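Side-chain contact in peptidoglycan-recognition protein LC (Drosophila melanogaster, PDB 2F2L), which acts as a cell-surface receptor for bacterial peptidoglycan and activates the imd/Relish pathway of the humoral immune response: residues A[158-161]-A[162-165]. Numbering follows the deposited sequence.
With HSQ (2-acetylamino-2-deoxy-alpha-L-idopyranose), chain D.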
ATOM      1  N   ALA A 158     -22.540   9.027  17.307  1.00 17.10           N
ATOM      2  CA  ALA A 158     -23.561  10.051  17.565  1.00 17.70           C
ATOM      3  C   ALA A 158     -24.032  10.726  16.278  1.00 17.79           C
ATOM      4  O   ALA A 158     -25.177  11.158  16.186  1.00 17.25           O
ATOM      5  CB  ALA A 158     -23.025  11.095  18.538  1.00 16.99           C
ATOM      6  N   SER A 159     -23.144  10.789  15.283  1.00 18.28           N
ATOM      7  CA  SER A 159     -23.460  11.380  13.977  1.00 18.89           C
ATOM      8  C   SER A 159     -24.481  10.577  13.159  1.00 19.23           C
ATOM      9  O   SER A 159     -25.118  11.128  12.256  1.00 19.11           O
ATOM     10  CB  SER A 159     -22.169  11.574  13.163  1.00 19.02           C
ATOM     11  OG  SER A 159     -21.171  12.222  13.952  1.00 19.04           O
ATOM     12  N   PHE A 160     -24.633   9.288  13.470  1.00 19.81           N
ATOM     13  CA  PHE A 160     -25.620   8.424  12.807  1.00 20.45           C
ATOM     14  C   PHE A 160     -26.851   8.135  13.664  1.00 21.04           C
ATOM     15  O   PHE A 160     -27.765   7.442  13.231  1.00 21.34           O
ATOM     16  CB  PHE A 160     -24.989   7.076  12.442  1.00 20.32           C
ATOM     17  CG  PHE A 160     -23.763   7.186  11.603  1.00 19.76           C
ATOM     18  CD1 PHE A 160     -23.808   7.806  10.368  1.00 19.19           C
ATOM     19  CD2 PHE A 160     -22.565   6.642  12.038  1.00 20.63           C
ATOM     20  CE1 PHE A 160     -22.679   7.893   9.581  1.00 20.43           C
ATOM     21  CE2 PHE A 160     -21.434   6.718  11.262  1.00 19.72           C
ATOM     22  CZ  PHE A 160     -21.486   7.339  10.024  1.00 20.17           C
ATOM     23  N   ALA A 161     -26.885   8.684  14.870  1.00 22.07           N
ATOM     24  CA  ALA A 161     -27.913   8.327  15.859  1.00 22.35           C
ATOM     25  C   ALA A 161     -29.357   8.538  15.396  1.00 22.32           C
ATOM     26  O   ALA A 161     -30.239   7.768  15.770  1.00 22.35           O
ATOM     27  CB  ALA A 161     -27.658   9.065  17.174  1.00 22.75           C
ATOM     28  N   ASN A 162     -29.597   9.560  14.578  1.00 22.86           N
ATOM     29  CA  ASN A 162     -30.943   9.817  14.040  1.00 23.47           C
ATOM     30  C   ASN A 162     -31.253   9.200  12.670  1.00 22.55           C
ATOM     31  O   ASN A 162     -32.317   9.448  12.117  1.00 22.22           O
ATOM     32  CB  ASN A 162     -31.287  11.324  14.055  1.00 23.91           C
ATOM     33  CG  ASN A 162     -30.317  12.195  13.247  1.00 26.69           C
ATOM     34  OD1 ASN A 162     -29.368  11.710  12.628  1.00 26.04           O
ATOM     35  ND2 ASN A 162     -30.537  13.516  13.314  1.00 29.51           N
ATOM     36  N   TRP A 163     -30.356   8.363  12.138  1.00 22.06           N
ATOM     37  CA  TRP A 163     -30.598   7.723  10.845  1.00 21.67           C
ATOM     38  C   TRP A 163     -31.556   6.554  11.010  1.00 21.26           C
ATOM     39  O   TRP A 163     -31.447   5.790  11.963  1.00 20.10           O
ATOM     40  CB  TRP A 163     -29.294   7.221  10.225  1.00 21.49           C
ATOM     41  CG  TRP A 163     -28.371   8.294   9.764  1.00 21.04           C
ATOM     42  CD1 TRP A 163     -28.322   9.593  10.195  1.00 21.16           C
ATOM     43  CD2 TRP A 163     -27.334   8.152   8.795  1.00 21.21           C
ATOM     44  NE1 TRP A 163     -27.319  10.270   9.539  1.00 21.55           N
ATOM     45  CE2 TRP A 163     -26.696   9.408   8.674  1.00 21.36           C
ATOM     46  CE3 TRP A 163     -26.873   7.080   8.012  1.00 21.34           C
ATOM     47  CZ2 TRP A 163     -25.623   9.620   7.801  1.00 21.54           C
ATOM     48  CZ3 TRP A 163     -25.810   7.298   7.143  1.00 20.99           C
ATOM     49  CH2 TRP A 163     -25.198   8.553   7.048  1.00 21.09           C
ATOM     50  N   THR A 164     -32.466   6.401  10.057  1.00 21.13           N
ATOM     51  CA  THR A 164     -33.558   5.432  10.188  1.00 21.52           C
ATOM     52  C   THR A 164     -33.088   3.979  10.339  1.00 21.21           C
ATOM     53  O   THR A 164     -33.693   3.213  11.085  1.00 21.35           O
ATOM     54  CB  THR A 164     -34.561   5.536   9.009  1.00 21.57           C
ATOM     55  OG1 THR A 164     -33.868   5.442   7.765  1.00 24.01           O
ATOM     56  CG2 THR A 164     -35.299   6.860   9.042  1.00 22.30           C
ATOM     57  N   HIS A 165     -32.013   3.609   9.650  1.00 20.82           N
ATOM     58  CA  HIS A 165     -31.473   2.235   9.714  1.00 20.84           C
ATOM     59  C   HIS A 165     -30.512   1.968  10.892  1.00 20.88           C
ATOM     60  O   HIS A 165     -30.077   0.838  11.090  1.00 19.97           O
ATOM     61  CB  HIS A 165     -30.772   1.882   8.394  1.00 20.15           C
ATOM     62  CG  HIS A 165     -31.710   1.565   7.276  1.00 18.37           C
ATOM     63  ND1 HIS A 165     -32.167   0.289   7.031  1.00 17.34           N
ATOM     64  CD2 HIS A 165     -32.260   2.351   6.325  1.00 17.21           C
ATOM     65  CE1 HIS A 165     -32.969   0.305   5.983  1.00 17.81           C
ATOM     66  NE2 HIS A 165     -33.043   1.546   5.535  1.00 17.17           N
TER
HETATM   67  C1  HSQ D 999     -30.779  14.194  12.056  1.00 48.26           C
HETATM   68  C2  HSQ D 999     -31.548  14.150  10.742  1.00 55.19           C
HETATM   69  C3  HSQ D 999     -31.729  15.527  10.070  1.00 56.46           C
HETATM   70  C4  HSQ D 999     -31.225  16.769  10.824  1.00 56.10           C
HETATM   71  C5  HSQ D 999     -30.207  16.483  11.934  1.00 55.53           C
HETATM   72  C6  HSQ D 999     -28.979  17.395  11.941  1.00 56.39           C
HETATM   73  C7  HSQ D 999     -31.399  12.628   8.805  1.00 60.97           C
HETATM   74  C8  HSQ D 999     -31.593  13.427   7.539  1.00 61.47           C
HETATM   75  N2  HSQ D 999     -30.823  13.260   9.836  1.00 58.37           N
HETATM   76  O3  HSQ D 999     -33.102  15.719   9.776  1.00 58.44           O
HETATM   77  O4  HSQ D 999     -30.719  17.705   9.896  1.00 56.66           O
HETATM   78  O5  HSQ D 999     -29.755  15.151  11.868  1.00 51.98           O
HETATM   79  O6  HSQ D 999     -28.213  17.089  13.091  1.00 57.10           O
HETATM   80  O7  HSQ D 999     -31.746  11.440   8.861  1.00 62.74           O
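Phe160 and Trp163 are the first and last residues of a type I beta turn that follows helix 154-158 near the C-terminal end of the extracellular, amidase-like PGRP domain, and they illustrate how a turn can bring two aromatic rings together. The phenyl ring points its edge at the face of the indole in a T-shaped pair, with the planes at 76° and the centroid of the indole's six-membered ring 4.8 Å from that of Phe160. Contact falls to one side of the phenyl ring: Phe160 CD1 lies 3.6 Å from Trp163 CZ2, and Phe160 CE1 is equally close to Trp163 CH2. The backbone extends this overlap, because Phe160 CA stands 4.0 Å from the centroid of the indole's five-membered ring, almost on its normal, in a CH-pi contact. Phe160 thus meets both rings of the indole, the six-membered one with its ring edge and the five-membered one with its CA. Across the turn, Trp163 N donates to Phe160 O at 3.0 Å, the backbone bond that closes it.

The pair packs the segment after helix 154-158 against helix 113-128. Phe160 is buried against Leu116 of that helix and meets the rings of Phe138 and Trp166, while Trp163 rests on Thr119 and Arg120 of the same helix.

Asn162, at the third position of the turn, begins the Asn-Trp-Thr glycosylation sequon and carries the modelled 2-acetylamino-2-deoxy-alpha-L-idopyranose. With chi1 at 59°, CG is flanked by the backbone N and the carbonyl carbon, and the amide stands at the edge of the indole. Asn162 OD1 lies in the indole plane, 3.4 Å from Trp163 CD1, whereas Asn162 ND2 is bonded covalently to C1 of the sugar at 1.4 Å.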